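Local coordinates for FAD-binding PCMH-type domain-containing protein (Gibberella zeae, PDB 6YJO) that carries a bicovalently attached FAD and probably acts as an oxygen-dependent oxidoreductase, in keeping with fungal flavo-enzymes that oxidise oligosaccharides, at residues Y346-M351 with W419-H424; K361-T366 with R442-K447; M132-Q137 with L230-F235; L213-R218 with P405-F410. One frame throughout, in Å; residues are numbered along the deposited sequence.

Overall arrangement
Contacts 1 and 2 join a sheet to the helices lying on it: strands 346-352 and 417-423, at one side of the seven-stranded antiparallel sheet, are each followed in the chain by the helices that meet in contact 2, and L350 and W419 pack against V445 and F363. Contact 1 is wholly buried and rich in backbone bonds; contact 2, farther from the chain's centre, rests on small side chains, one hydroxyl bond and F363-V445 packing. Contact 3 is again an antiparallel strand pair, but partly buried and in the FAD-binding part, about 30 Å from contact 1 between centres. Contact 4, also buried, joins helix 211-220 to a loop by mixed polar and aromatic chemistry; its F410 touches M351 of contact 1.

Contact 1: residues Y346-M351 with W419-H424; sequences YSTSLM and WQFSDH
Y346, T348 and L350 form hydrogen-bonded antiparallel pairs with D423, F421 and W419, each residue giving its N-H and taking one at its O. The tightest of these six backbone bonds runs from F421 N to T348 O, 2.6 Å and nearly straight at 174°. Between them sit the non-hydrogen-bonded pairs S347-S422 and S349-Q420, where CA-H groups lean on carbonyls; S347 CA lies 3.0 Å from F421 O.

Between the two segments, polar side chains bond each other on one face alone. There S347 OG and S422 OG meet at 2.7 Å in a hydrogen bond whose donor may be either, both hydroxyls standing anti to their own carbonyl carbons. On this same face S349 OG bonds Y457 N, a FAD-site residue, and Q420 OE1 bonds the hydroxyl of Y104.

On the other face the side chains meet through apolar groups. The F421 ring, its CG anti to the carbonyl carbon (chi1 -47°), turns its edge along the neighbouring strand: F421 CD1 comes 3.6 Å from T348 CG2, and F421 CZ 3.7 Å from L350 CD1. Beyond it, L350 CB and W419 CB touch at 3.7 Å, while W419 NE1 bonds T352 OG1. T348 OG1 and Y346 OH both reach D462, D423 forms a salt bridge with R377, and helix 431-446 covers this side.

The chemistry thus differs between the faces: aromatic and aliphatic groups seat the helical layer, whereas on the serine face the side chain of Q420 comes about 6 Å from FAD and S349 probably helps to place Y457.

Contact 2: residues K361-T366 with R442-K447; sequences KSFART and RDSVTK
S444 enters the groove between S362, F363 and T366, one helical turn of the facing helix, with its CB pointing toward that helix. S444 CB rests 3.3 Å from T366 OG1, and S444 OG lies in the plane of the F363 ring at the edge, 3.7 Å from F363 CD1. This hydroxyl, held between its own backbone N and carbonyl carbon (chi1 74°), turns back to bond F441 O of its own helix, so it meets the ring edge while its bond goes to that carbonyl.

F363 and V445 run side by side and point the same way, both heading for the sheet beneath. Swinging CG anti to the backbone N (chi1 168°) lays the phenyl beside the valine, with V445 CG2 3.9 Å from F363 CD1. Farther down, F363 meets W419 edge-to-face and V445 packs on L350, the strand residues of the adjacent sheet.

S362 stands on the partly exposed side. There S362 OG donates to S444 O at 3.1 Å, in the carbonyl plane and on a lone pair, which makes it the one hydrogen bond joining the two segments.

The segments are antiparallel, their axes inclined at 157° and 7.9 Å apart at closest approach. Such near passage is consistent with the small S444 lying against S362, F363 and T366. The chemistry implies a graded interface in this helical layer: the S362 hydroxyl, on the partly exposed side, gives one directional bond, and F363 with V445 supplies the apolar footing on the sheet.

Contact 3: residues M132-Q137 with L230-F235; sequences MSCTVQ and LGFQTF
T234 holds OG1 between its backbone N and carbonyl carbon (chi1 73°), which turns T234 OG1 onto M132 O at 2.8 Å, in the carbonyl plane and on a lone pair; the same rotation leaves T234 CG2 3.6 Å from C134 SG. The cysteine sulfur, also set between its N and carbonyl carbon, reaches that methyl and the edge of the F232 ring together.

M132 O is gripped twice, since T234 N donates to it as well, at 3.0 Å. The hydroxyl of T234 in turn accepts from R155 NE, so the end of the strand pair is tied to strand 155-156.

Past this end, C134-F232 and V136-L230 are hydrogen-bonded antiparallel pairs, with S133-Q233 and T135-G231 as non-hydrogen-bonded pairs between and beside them. V136 N to L230 O is the straightest link, 2.8 Å with 176° at the hydrogen. Here strand 133-137 is joined to the long strand 226-236 in the antiparallel sheet of the PCMH-type FAD-binding fold; the side chain of L230 lies about 6 Å from the bound FAD and next to V227, which binds it.

On the buried face the F232 ring offers its edge to both neighbours. C134 SG stands 5.3 Å from the F232 ring centroid and 81° off its normal, a sulfur-aromatic contact at the rim, and V136 CB is 4.2 Å from F232 CE2. Helix 167-171 packs over this face through I167 and A171. On the other face Q233 bends at chi2 to lay its amide beside the M132-S133 backbone, Q233 OE1 3.6 Å from S133 CB, while NE2 bonds D131 O.

Contact 4: residues L213-R218 with P405-F410; sequences LTWALR and PINSAF
W215 O and R218 O, on helix 211-220, receive the irregular segment 405-410, which passes with CA atoms of W215 and S408 4.6 Å apart. A409 N donates to W215 O at 3.1 Å. R218 O takes a short bond of 2.6 Å from S408 OG, and weak ones from A409 N and F410 N.

Over one face of the W215 indole lies A409 CB, a CH-pi contact 3.4 Å from the six-membered ring centroid and 13° off its normal. With CG anti to the backbone N (chi1 171°), the indole also brings W215 CD1 to 3.0 Å from N407 OD1, ring and amide planes 30° apart. N407 ND2 bonds Y211 O and D207.

The R218 side chain, extended from CG to NE, crosses I406, with R218 CD 3.9 Å from I406 CD1. R218 NH1 donates to N407 O at 2.9 Å, on a lone pair but tilted from the guanidinium plane. A salt bridge to D207 and a bond from NH2 to F190 O fix the guanidinium further.

The loop between strands 380-386 and 417-423 thus docks on helix 211-220 and brings F410 next to the FAD-site residue Y457.

Contact 1: residues Y346-M351 with W419-H424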
loop_
_atom_site.group_PDB
_atom_site.type_symbol
_atom_site.label_atom_id
_atom_site.label_comp_id
_atom_site.label_asym_id
_atom_site.label_seq_id
_atom_site.Cartn_x
_atom_site.Cartn_y
_atom_site.Cartn_z
ATOM N N TYR A 346 -9.477 -7.318 -9.440
ATOM C CA TYR A 346 -10.153 -7.012 -8.186
ATOM C C TYR A 346 -9.414 -7.721 -7.060
ATOM O O TYR A 346 -9.038 -8.888 -7.203
ATOM C CB TYR A 346 -11.622 -7.448 -8.211
ATOM C CG TYR A 346 -12.253 -7.534 -6.840
ATOM C CD1 TYR A 346 -12.466 -6.392 -6.079
ATOM C CD2 TYR A 346 -12.635 -8.759 -6.305
ATOM C CE1 TYR A 346 -13.042 -6.465 -4.825
ATOM C CE2 TYR A 346 -13.212 -8.842 -5.048
ATOM C CZ TYR A 346 -13.413 -7.687 -4.316
ATOM O OH TYR A 346 -13.987 -7.747 -3.066
ATOM N N SER A 347 -9.204 -7.016 -5.947
ATOM C CA SER A 347 -8.426 -7.562 -4.844
ATOM C C SER A 347 -9.071 -7.217 -3.509
ATOM O O SER A 347 -9.922 -6.328 -3.406
ATOM C CB SER A 347 -6.977 -7.052 -4.853
ATOM O OG SER A 347 -6.289 -7.477 -6.016
ATOM N N THR A 348 -8.641 -7.946 -2.483
ATOM C CA THR A 348 -9.043 -7.688 -1.107
ATOM C C THR A 348 -7.935 -8.201 -0.198
ATOM O O THR A 348 -6.992 -8.856 -0.648
ATOM C CB THR A 348 -10.390 -8.340 -0.779
ATOM O OG1 THR A 348 -10.781 -7.996 0.557
ATOM C CG2 THR A 348 -10.313 -9.859 -0.916
ATOM N N SER A 349 -8.057 -7.899 1.093
ATOM C CA SER A 349 -6.988 -8.158 2.045
ATOM C C SER A 349 -7.563 -8.649 3.366
ATOM O O SER A 349 -8.777 -8.651 3.588
ATOM C CB SER A 349 -6.142 -6.901 2.293
ATOM O OG SER A 349 -6.951 -5.842 2.774
ATOM N N LEU A 350 -6.657 -9.073 4.245
ATOM C CA LEU A 350 -6.974 -9.351 5.638
ATOM C C LEU A 350 -5.751 -9.019 6.479
ATOM O O LEU A 350 -4.613 -9.140 6.017
ATOM C CB LEU A 350 -7.385 -10.811 5.869
ATOM C CG LEU A 350 -8.792 -11.222 5.439
ATOM C CD1 LEU A 350 -8.974 -12.721 5.648
ATOM C CD2 LEU A 350 -9.847 -10.442 6.216
ATOM N N MET A 351 -5.997 -8.585 7.711
ATOM C CA MET A 351 -4.956 -8.294 8.696
ATOM C C MET A 351 -5.293 -9.107 9.944
ATOM O O MET A 351 -5.810 -8.581 10.932
ATOM C CB MET A 351 -4.875 -6.781 8.990
ATOM C CG MET A 351 -4.454 -5.937 7.797
ATOM S SD MET A 351 -2.901 -5.054 8.061
ATOM C CE MET A 351 -1.769 -6.421 8.295
ATOM N N TRP A 419 -2.831 -10.756 4.625
ATOM C CA TRP A 419 -3.354 -11.479 3.476
ATOM C C TRP A 419 -3.681 -10.517 2.344
ATOM O O TRP A 419 -4.167 -9.407 2.575
ATOM C CB TRP A 419 -4.617 -12.252 3.852
ATOM C CG TRP A 419 -4.480 -13.192 5.010
ATOM C CD1 TRP A 419 -4.150 -12.875 6.297
ATOM C CD2 TRP A 419 -4.711 -14.607 4.994
ATOM N NE1 TRP A 419 -4.143 -14.006 7.077
ATOM C CE2 TRP A 419 -4.486 -15.083 6.303
ATOM C CE3 TRP A 419 -5.079 -15.518 4.000
ATOM C CZ2 TRP A 419 -4.615 -16.429 6.640
ATOM C CZ3 TRP A 419 -5.211 -16.853 4.337
ATOM C CH2 TRP A 419 -4.979 -17.295 5.645
ATOM N N GLN A 420 -3.418 -10.948 1.115
ATOM C CA GLN A 420 -3.943 -10.274 -0.061
ATOM C C GLN A 420 -4.574 -11.312 -0.974
ATOM O O GLN A 420 -3.962 -12.344 -1.267
ATOM C CB GLN A 420 -2.864 -9.494 -0.817
ATOM C CG GLN A 420 -3.450 -8.576 -1.877
ATOM C CD GLN A 420 -2.402 -7.895 -2.733
ATOM O OE1 GLN A 420 -2.712 -6.977 -3.493
ATOM N NE2 GLN A 420 -1.159 -8.346 -2.622
ATOM N N PHE A 421 -5.803 -11.045 -1.402
ATOM C CA PHE A 421 -6.514 -11.887 -2.355
ATOM C C PHE A 421 -6.669 -11.091 -3.640
ATOM O O PHE A 421 -7.213 -9.983 -3.618
ATOM C CB PHE A 421 -7.885 -12.303 -1.819
ATOM C CG PHE A 421 -7.868 -12.801 -0.397
ATOM C CD1 PHE A 421 -7.761 -11.915 0.664
ATOM C CD2 PHE A 421 -7.996 -14.151 -0.120
ATOM C CE1 PHE A 421 -7.758 -12.370 1.972
ATOM C CE2 PHE A 421 -7.997 -14.612 1.184
ATOM C CZ PHE A 421 -7.879 -13.718 2.231
ATOM N N SER A 422 -6.188 -11.641 -4.751
ATOM C CA SER A 422 -6.299 -10.984 -6.043
ATOM C C SER A 422 -6.955 -11.908 -7.060
ATOM O O SER A 422 -6.945 -13.136 -6.928
ATOM C CB SER A 422 -4.930 -10.526 -6.561
ATOM O OG SER A 422 -4.426 -9.456 -5.778
ATOM N N ASP A 423 -7.548 -11.288 -8.078
ATOM C CA ASP A 423 -8.137 -12.004 -9.204
ATOM C C ASP A 423 -7.924 -11.154 -10.443
ATOM O O ASP A 423 -8.337 -9.991 -10.473
ATOM C CB ASP A 423 -9.627 -12.275 -8.977
ATOM C CG ASP A 423 -10.305 -12.905 -10.185
ATOM O OD1 ASP A 423 -10.270 -12.308 -11.283
ATOM O OD2 ASP A 423 -10.876 -14.006 -10.034
ATOM N N HIS A 424 -7.271 -11.722 -11.451
ATOM C CA HIS A 424 -7.019 -10.986 -12.680
ATOM C C HIS A 424 -7.686 -11.701 -13.848
ATOM O O HIS A 424 -7.027 -12.065 -14.827
ATOM C CB HIS A 424 -5.512 -10.819 -12.906
ATOM C CG HIS A 424 -4.838 -9.959 -11.875
ATOM N ND1 HIS A 424 -4.277 -8.735 -12.176
ATOM C CD2 HIS A 424 -4.646 -10.143 -10.547
ATOM C CE1 HIS A 424 -3.765 -8.206 -11.078
ATOM N NE2 HIS A 424 -3.976 -9.040 -10.076
#

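Contact 2: residues K361-T366 with R442-K447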
loop_
_atom_site.group_PDB
_atom_site.type_symbol
_atom_site.label_atom_id
_atom_site.label_comp_id
_atom_site.label_asym_id
_atom_site.label_seq_id
_atom_site.Cartn_x
_atom_site.Cartn_y
_atom_site.Cartn_z
ATOM N N LYS A 361 -8.282 -24.774 8.682
ATOM C CA LYS A 361 -8.925 -25.879 7.975
ATOM C C LYS A 361 -10.074 -25.381 7.104
ATOM O O LYS A 361 -10.291 -25.900 6.004
ATOM C CB LYS A 361 -9.408 -26.936 8.976
ATOM C CG LYS A 361 -8.275 -27.744 9.603
ATOM C CD LYS A 361 -8.702 -28.485 10.871
ATOM C CE LYS A 361 -9.578 -29.702 10.580
ATOM N NZ LYS A 361 -9.877 -30.483 11.818
ATOM N N SER A 362 -10.809 -24.363 7.568
ATOM C CA SER A 362 -11.896 -23.805 6.768
ATOM C C SER A 362 -11.361 -23.103 5.526
ATOM O O SER A 362 -11.957 -23.203 4.448
ATOM C CB SER A 362 -12.728 -22.838 7.613
ATOM O OG SER A 362 -13.719 -22.198 6.825
ATOM N N PHE A 363 -10.241 -22.387 5.659
ATOM C CA PHE A 363 -9.643 -21.728 4.503
ATOM C C PHE A 363 -9.179 -22.748 3.472
ATOM O O PHE A 363 -9.433 -22.593 2.275
ATOM C CB PHE A 363 -8.475 -20.847 4.953
ATOM C CG PHE A 363 -7.611 -20.351 3.822
ATOM C CD1 PHE A 363 -8.144 -19.552 2.825
ATOM C CD2 PHE A 363 -6.266 -20.679 3.762
ATOM C CE1 PHE A 363 -7.354 -19.094 1.786
ATOM C CE2 PHE A 363 -5.469 -20.225 2.726
ATOM C CZ PHE A 363 -6.015 -19.430 1.735
ATOM N N ALA A 364 -8.526 -23.820 3.927
ATOM C CA ALA A 364 -7.947 -24.797 3.009
ATOM C C ALA A 364 -9.016 -25.682 2.381
ATOM O O ALA A 364 -8.820 -26.187 1.272
ATOM C CB ALA A 364 -6.909 -25.650 3.744
ATOM N N ARG A 365 -10.141 -25.892 3.072
ATOM C CA ARG A 365 -11.258 -26.629 2.485
ATOM C C ARG A 365 -11.911 -25.818 1.375
ATOM O O ARG A 365 -12.249 -26.356 0.316
ATOM C CB ARG A 365 -12.284 -26.975 3.571
ATOM C CG ARG A 365 -13.458 -27.843 3.116
ATOM C CD ARG A 365 -14.212 -28.385 4.331
ATOM N NE ARG A 365 -15.188 -29.418 3.997
ATOM C CZ ARG A 365 -15.759 -30.224 4.891
ATOM N NH1 ARG A 365 -15.451 -30.128 6.179
ATOM N NH2 ARG A 365 -16.640 -31.135 4.495
ATOM N N THR A 366 -12.088 -24.517 1.606
ATOM C CA THR A 366 -12.730 -23.645 0.632
ATOM C C THR A 366 -11.827 -23.385 -0.570
ATOM O O THR A 366 -12.317 -23.250 -1.694
ATOM C CB THR A 366 -13.116 -22.335 1.324
ATOM O OG1 THR A 366 -13.477 -22.610 2.685
ATOM C CG2 THR A 366 -14.293 -21.673 0.627
ATOM N N ARG A 442 -11.964 -14.932 1.592
ATOM C CA ARG A 442 -11.755 -14.070 2.752
ATOM C C ARG A 442 -12.656 -14.474 3.916
ATOM O O ARG A 442 -12.202 -14.545 5.065
ATOM C CB ARG A 442 -11.984 -12.608 2.352
ATOM C CG ARG A 442 -12.320 -11.666 3.500
ATOM C CD ARG A 442 -12.189 -10.201 3.084
ATOM N NE ARG A 442 -13.430 -9.452 3.282
ATOM C CZ ARG A 442 -14.320 -9.184 2.327
ATOM N NH1 ARG A 442 -14.125 -9.594 1.078
ATOM N NH2 ARG A 442 -15.413 -8.495 2.624
ATOM N N ASP A 443 -13.931 -14.755 3.643
ATOM C CA ASP A 443 -14.849 -15.109 4.723
ATOM C C ASP A 443 -14.471 -16.437 5.367
ATOM O O ASP A 443 -14.606 -16.599 6.585
ATOM C CB ASP A 443 -16.280 -15.166 4.197
ATOM C CG ASP A 443 -16.783 -13.815 3.739
ATOM O OD1 ASP A 443 -16.256 -12.792 4.223
ATOM O OD2 ASP A 443 -17.703 -13.775 2.897
ATOM N N SER A 444 -14.014 -17.404 4.567
ATOM C CA SER A 444 -13.608 -18.697 5.111
ATOM C C SER A 444 -12.585 -18.542 6.230
ATOM O O SER A 444 -12.476 -19.414 7.098
ATOM C CB SER A 444 -13.032 -19.573 3.997
ATOM O OG SER A 444 -11.741 -19.129 3.618
ATOM N N VAL A 445 -11.829 -17.443 6.222
ATOM C CA VAL A 445 -10.830 -17.194 7.255
ATOM C C VAL A 445 -11.472 -16.598 8.502
ATOM O O VAL A 445 -11.154 -16.998 9.627
ATOM C CB VAL A 445 -9.726 -16.273 6.699
ATOM C CG1 VAL A 445 -8.865 -15.737 7.830
ATOM C CG2 VAL A 445 -8.882 -17.005 5.666
ATOM N N THR A 446 -12.391 -15.648 8.324
ATOM C CA THR A 446 -12.836 -14.792 9.417
ATOM C C THR A 446 -14.094 -15.290 10.116
ATOM O O THR A 446 -14.419 -14.785 11.197
ATOM C CB THR A 446 -13.089 -13.377 8.890
ATOM O OG1 THR A 446 -14.060 -13.424 7.835
ATOM C CG2 THR A 446 -11.797 -12.768 8.362
ATOM N N LYS A 447 -14.810 -16.253 9.529
ATOM C CA LYS A 447 -16.088 -16.703 10.082
ATOM C C LYS A 447 -16.029 -16.953 11.586
ATOM O O LYS A 447 -16.858 -16.438 12.343
ATOM C CB LYS A 447 -16.548 -17.970 9.352
ATOM C CG LYS A 447 -17.372 -17.691 8.100
ATOM C CD LYS A 447 -17.791 -18.966 7.376
ATOM C CE LYS A 447 -18.772 -19.795 8.191
ATOM N NZ LYS A 447 -19.518 -20.776 7.353
#

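Contact 3: residues M132-Q137 with L230-F235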
loop_
_atom_site.group_PDB
_atom_site.type_symbol
_atom_site.label_atom_id
_atom_site.label_comp_id
_atom_site.label_asym_id
_atom_site.label_seq_id
_atom_site.Cartn_x
_atom_site.Cartn_y
_atom_site.Cartn_z
ATOM N N MET A 132 20.933 11.960 7.124
ATOM C CA MET A 132 20.303 10.742 6.618
ATOM C C MET A 132 18.782 10.847 6.560
ATOM O O MET A 132 18.128 9.863 6.199
ATOM C CB MET A 132 20.703 9.503 7.433
ATOM C CG MET A 132 22.212 9.264 7.469
ATOM S SD MET A 132 22.954 8.920 5.849
ATOM C CE MET A 132 23.334 10.557 5.208
ATOM N N SER A 133 18.195 11.989 6.905
ATOM C CA SER A 133 16.822 12.248 6.500
ATOM C C SER A 133 16.785 12.509 4.996
ATOM O O SER A 133 17.809 12.795 4.365
ATOM C CB SER A 133 16.246 13.445 7.261
ATOM O OG SER A 133 16.857 14.655 6.845
ATOM N N CYS A 134 15.591 12.403 4.415
ATOM C CA CYS A 134 15.411 12.704 3.001
ATOM C C CYS A 134 14.094 13.433 2.793
ATOM O O CYS A 134 13.159 13.312 3.586
ATOM C CB CYS A 134 15.449 11.439 2.126
ATOM S SG CYS A 134 14.143 10.229 2.462
ATOM N N THR A 135 14.051 14.215 1.717
ATOM C CA THR A 135 12.838 14.858 1.230
ATOM C C THR A 135 12.482 14.225 -0.108
ATOM O O THR A 135 13.285 14.254 -1.045
ATOM C CB THR A 135 13.023 16.370 1.067
ATOM O OG1 THR A 135 13.313 16.673 -0.302
ATOM C CG2 THR A 135 14.155 16.893 1.939
ATOM N N VAL A 136 11.285 13.656 -0.194
ATOM C CA VAL A 136 10.801 12.997 -1.402
ATOM C C VAL A 136 9.505 13.678 -1.825
ATOM O O VAL A 136 8.509 13.638 -1.093
ATOM C CB VAL A 136 10.588 11.490 -1.183
ATOM C CG1 VAL A 136 9.946 10.865 -2.405
ATOM C CG2 VAL A 136 11.915 10.805 -0.854
ATOM N N GLN A 137 9.517 14.289 -3.007
ATOM C CA GLN A 137 8.324 14.957 -3.509
ATOM C C GLN A 137 7.215 13.935 -3.732
ATOM O O GLN A 137 7.468 12.762 -4.016
ATOM C CB GLN A 137 8.642 15.719 -4.797
ATOM C CG GLN A 137 9.315 17.059 -4.542
ATOM C CD GLN A 137 9.475 17.890 -5.799
ATOM O OE1 GLN A 137 9.947 17.407 -6.827
ATOM N NE2 GLN A 137 9.076 19.154 -5.722
ATOM N N LEU A 230 7.148 14.509 1.148
ATOM C CA LEU A 230 7.218 13.662 2.333
ATOM C C LEU A 230 8.660 13.573 2.814
ATOM O O LEU A 230 9.596 13.592 2.007
ATOM C CB LEU A 230 6.679 12.251 2.050
ATOM C CG LEU A 230 5.224 12.131 1.573
ATOM C CD1 LEU A 230 5.129 12.223 0.048
ATOM C CD2 LEU A 230 4.586 10.835 2.065
ATOM N N GLY A 231 8.833 13.483 4.127
ATOM C CA GLY A 231 10.143 13.330 4.742
ATOM C C GLY A 231 10.234 11.967 5.407
ATOM O O GLY A 231 9.258 11.493 5.997
ATOM N N PHE A 232 11.397 11.329 5.272
ATOM C CA PHE A 232 11.666 10.038 5.890
ATOM C C PHE A 232 13.097 9.990 6.410
ATOM O O PHE A 232 13.984 10.680 5.901
ATOM C CB PHE A 232 11.481 8.870 4.905
ATOM C CG PHE A 232 10.204 8.917 4.116
ATOM C CD1 PHE A 232 9.075 8.246 4.555
ATOM C CD2 PHE A 232 10.142 9.604 2.915
ATOM C CE1 PHE A 232 7.907 8.275 3.819
ATOM C CE2 PHE A 232 8.975 9.637 2.177
ATOM C CZ PHE A 232 7.859 8.971 2.630
ATOM N N GLN A 233 13.315 9.138 7.415
ATOM C CA GLN A 233 14.644 8.837 7.936
ATOM C C GLN A 233 15.108 7.537 7.287
ATOM O O GLN A 233 14.546 6.468 7.548
ATOM C CB GLN A 233 14.617 8.720 9.459
ATOM C CG GLN A 233 15.995 8.700 10.116
ATOM C CD GLN A 233 16.740 10.015 9.951
ATOM O OE1 GLN A 233 16.141 11.093 10.011
ATOM N NE2 GLN A 233 18.049 9.934 9.730
ATOM N N THR A 234 16.126 7.631 6.435
ATOM C CA THR A 234 16.601 6.476 5.690
ATOM C C THR A 234 17.440 5.558 6.576
ATOM O O THR A 234 17.970 5.960 7.618
ATOM C CB THR A 234 17.448 6.908 4.490
ATOM O OG1 THR A 234 18.714 7.393 4.954
ATOM C CG2 THR A 234 16.752 8.005 3.696
ATOM N N PHE A 235 17.551 4.306 6.141
ATOM C CA PHE A 235 18.506 3.357 6.692
ATOM C C PHE A 235 19.542 3.013 5.628
ATOM O O PHE A 235 19.344 3.261 4.435
ATOM C CB PHE A 235 17.802 2.089 7.196
ATOM C CG PHE A 235 17.170 1.264 6.106
ATOM C CD1 PHE A 235 17.912 0.316 5.420
ATOM C CD2 PHE A 235 15.835 1.426 5.777
ATOM C CE1 PHE A 235 17.338 -0.446 4.419
ATOM C CE2 PHE A 235 15.255 0.664 4.779
ATOM C CZ PHE A 235 16.008 -0.272 4.099
#

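Contact 4: residues L213-R218 with P405-F410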
loop_
_atom_site.group_PDB
_atom_site.type_symbol
_atom_site.label_atom_id
_atom_site.label_comp_id
_atom_site.label_asym_id
_atom_site.label_seq_id
_atom_site.Cartn_x
_atom_site.Cartn_y
_atom_site.Cartn_z
ATOM N N LEU A 213 -2.564 15.839 13.260
ATOM C CA LEU A 213 -2.534 15.783 11.803
ATOM C C LEU A 213 -1.487 14.787 11.319
ATOM O O LEU A 213 -1.765 13.939 10.462
ATOM C CB LEU A 213 -2.268 17.177 11.239
ATOM C CG LEU A 213 -2.071 17.301 9.728
ATOM C CD1 LEU A 213 -3.177 16.575 8.975
ATOM C CD2 LEU A 213 -2.026 18.771 9.338
ATOM N N THR A 214 -0.273 14.870 11.872
ATOM C CA THR A 214 0.779 13.926 11.507
ATOM C C THR A 214 0.381 12.504 11.877
ATOM O O THR A 214 0.709 11.548 11.164
ATOM C CB THR A 214 2.084 14.314 12.204
ATOM O OG1 THR A 214 2.404 15.679 11.903
ATOM C CG2 THR A 214 3.237 13.422 11.764
ATOM N N TRP A 215 -0.323 12.347 12.997
ATOM C CA TRP A 215 -0.822 11.036 13.396
ATOM C C TRP A 215 -1.761 10.466 12.339
ATOM O O TRP A 215 -1.702 9.272 12.023
ATOM C CB TRP A 215 -1.518 11.164 14.751
ATOM C CG TRP A 215 -2.278 9.961 15.206
ATOM C CD1 TRP A 215 -1.804 8.920 15.953
ATOM C CD2 TRP A 215 -3.663 9.689 14.974
ATOM N NE1 TRP A 215 -2.811 8.013 16.192
ATOM C CE2 TRP A 215 -3.961 8.461 15.600
ATOM C CE3 TRP A 215 -4.680 10.364 14.294
ATOM C CZ2 TRP A 215 -5.232 7.894 15.562
ATOM C CZ3 TRP A 215 -5.939 9.800 14.253
ATOM C CH2 TRP A 215 -6.207 8.580 14.888
ATOM N N ALA A 216 -2.626 11.313 11.770
ATOM C CA ALA A 216 -3.539 10.849 10.729
ATOM C C ALA A 216 -2.797 10.578 9.427
ATOM O O ALA A 216 -3.148 9.651 8.689
ATOM C CB ALA A 216 -4.648 11.879 10.510
ATOM N N LEU A 217 -1.769 11.374 9.123
ATOM C CA LEU A 217 -1.011 11.154 7.896
ATOM C C LEU A 217 -0.304 9.807 7.909
ATOM O O LEU A 217 -0.103 9.204 6.846
ATOM C CB LEU A 217 0.003 12.283 7.687
ATOM C CG LEU A 217 -0.601 13.669 7.460
ATOM C CD1 LEU A 217 0.468 14.682 7.081
ATOM C CD2 LEU A 217 -1.686 13.626 6.396
ATOM N N ARG A 218 0.086 9.320 9.089
ATOM C CA ARG A 218 0.680 7.989 9.215
ATOM C C ARG A 218 -0.431 6.938 9.250
ATOM O O ARG A 218 -0.656 6.250 10.247
ATOM C CB ARG A 218 1.551 7.892 10.462
ATOM C CG ARG A 218 2.812 8.746 10.456
ATOM C CD ARG A 218 3.734 8.347 11.600
ATOM N NE ARG A 218 4.894 9.226 11.715
ATOM C CZ ARG A 218 4.944 10.321 12.473
ATOM N NH1 ARG A 218 3.899 10.693 13.202
ATOM N NH2 ARG A 218 6.052 11.050 12.501
ATOM N N PRO A 405 6.445 4.895 21.769
ATOM C CA PRO A 405 5.694 4.363 20.623
ATOM C C PRO A 405 5.548 5.394 19.511
ATOM O O PRO A 405 5.651 6.604 19.724
ATOM C CB PRO A 405 4.330 4.002 21.226
ATOM C CG PRO A 405 4.563 3.920 22.712
ATOM C CD PRO A 405 5.639 4.917 23.001
ATOM N N ILE A 406 5.297 4.896 18.302
ATOM C CA ILE A 406 5.097 5.771 17.153
ATOM C C ILE A 406 3.718 6.412 17.232
ATOM O O ILE A 406 2.741 5.800 17.683
ATOM C CB ILE A 406 5.279 5.003 15.830
ATOM C CG1 ILE A 406 5.213 5.969 14.643
ATOM C CG2 ILE A 406 4.236 3.898 15.695
ATOM C CD1 ILE A 406 5.494 5.319 13.306
ATOM N N ASN A 407 3.646 7.667 16.788
ATOM C CA ASN A 407 2.405 8.444 16.737
ATOM C C ASN A 407 1.750 8.169 15.389
ATOM O O ASN A 407 1.996 8.862 14.402
ATOM C CB ASN A 407 2.697 9.927 16.934
ATOM C CG ASN A 407 1.447 10.781 16.911
ATOM O OD1 ASN A 407 0.399 10.387 17.431
ATOM N ND2 ASN A 407 1.554 11.967 16.322
ATOM N N SER A 408 0.905 7.141 15.341
ATOM C CA SER A 408 0.365 6.686 14.069
ATOM C C SER A 408 -1.038 6.130 14.257
ATOM O O SER A 408 -1.308 5.403 15.221
ATOM C CB SER A 408 1.269 5.621 13.435
ATOM O OG SER A 408 0.734 5.176 12.205
ATOM N N ALA A 409 -1.921 6.466 13.313
ATOM C CA ALA A 409 -3.286 5.960 13.340
ATOM C C ALA A 409 -3.387 4.519 12.859
ATOM O O ALA A 409 -4.408 3.874 13.108
ATOM C CB ALA A 409 -4.190 6.852 12.491
ATOM N N PHE A 410 -2.369 4.007 12.169
ATOM C CA PHE A 410 -2.374 2.637 11.675
ATOM C C PHE A 410 -2.662 1.666 12.820
ATOM O O PHE A 410 -1.932 1.669 13.826
ATOM C CB PHE A 410 -1.031 2.296 11.031
ATOM C CG PHE A 410 -0.979 0.920 10.418
ATOM C CD1 PHE A 410 -1.459 0.700 9.134
ATOM C CD2 PHE A 410 -0.444 -0.150 11.119
ATOM C CE1 PHE A 410 -1.414 -0.554 8.566
ATOM C CE2 PHE A 410 -0.394 -1.412 10.550
ATOM C CZ PHE A 410 -0.880 -1.612 9.271
#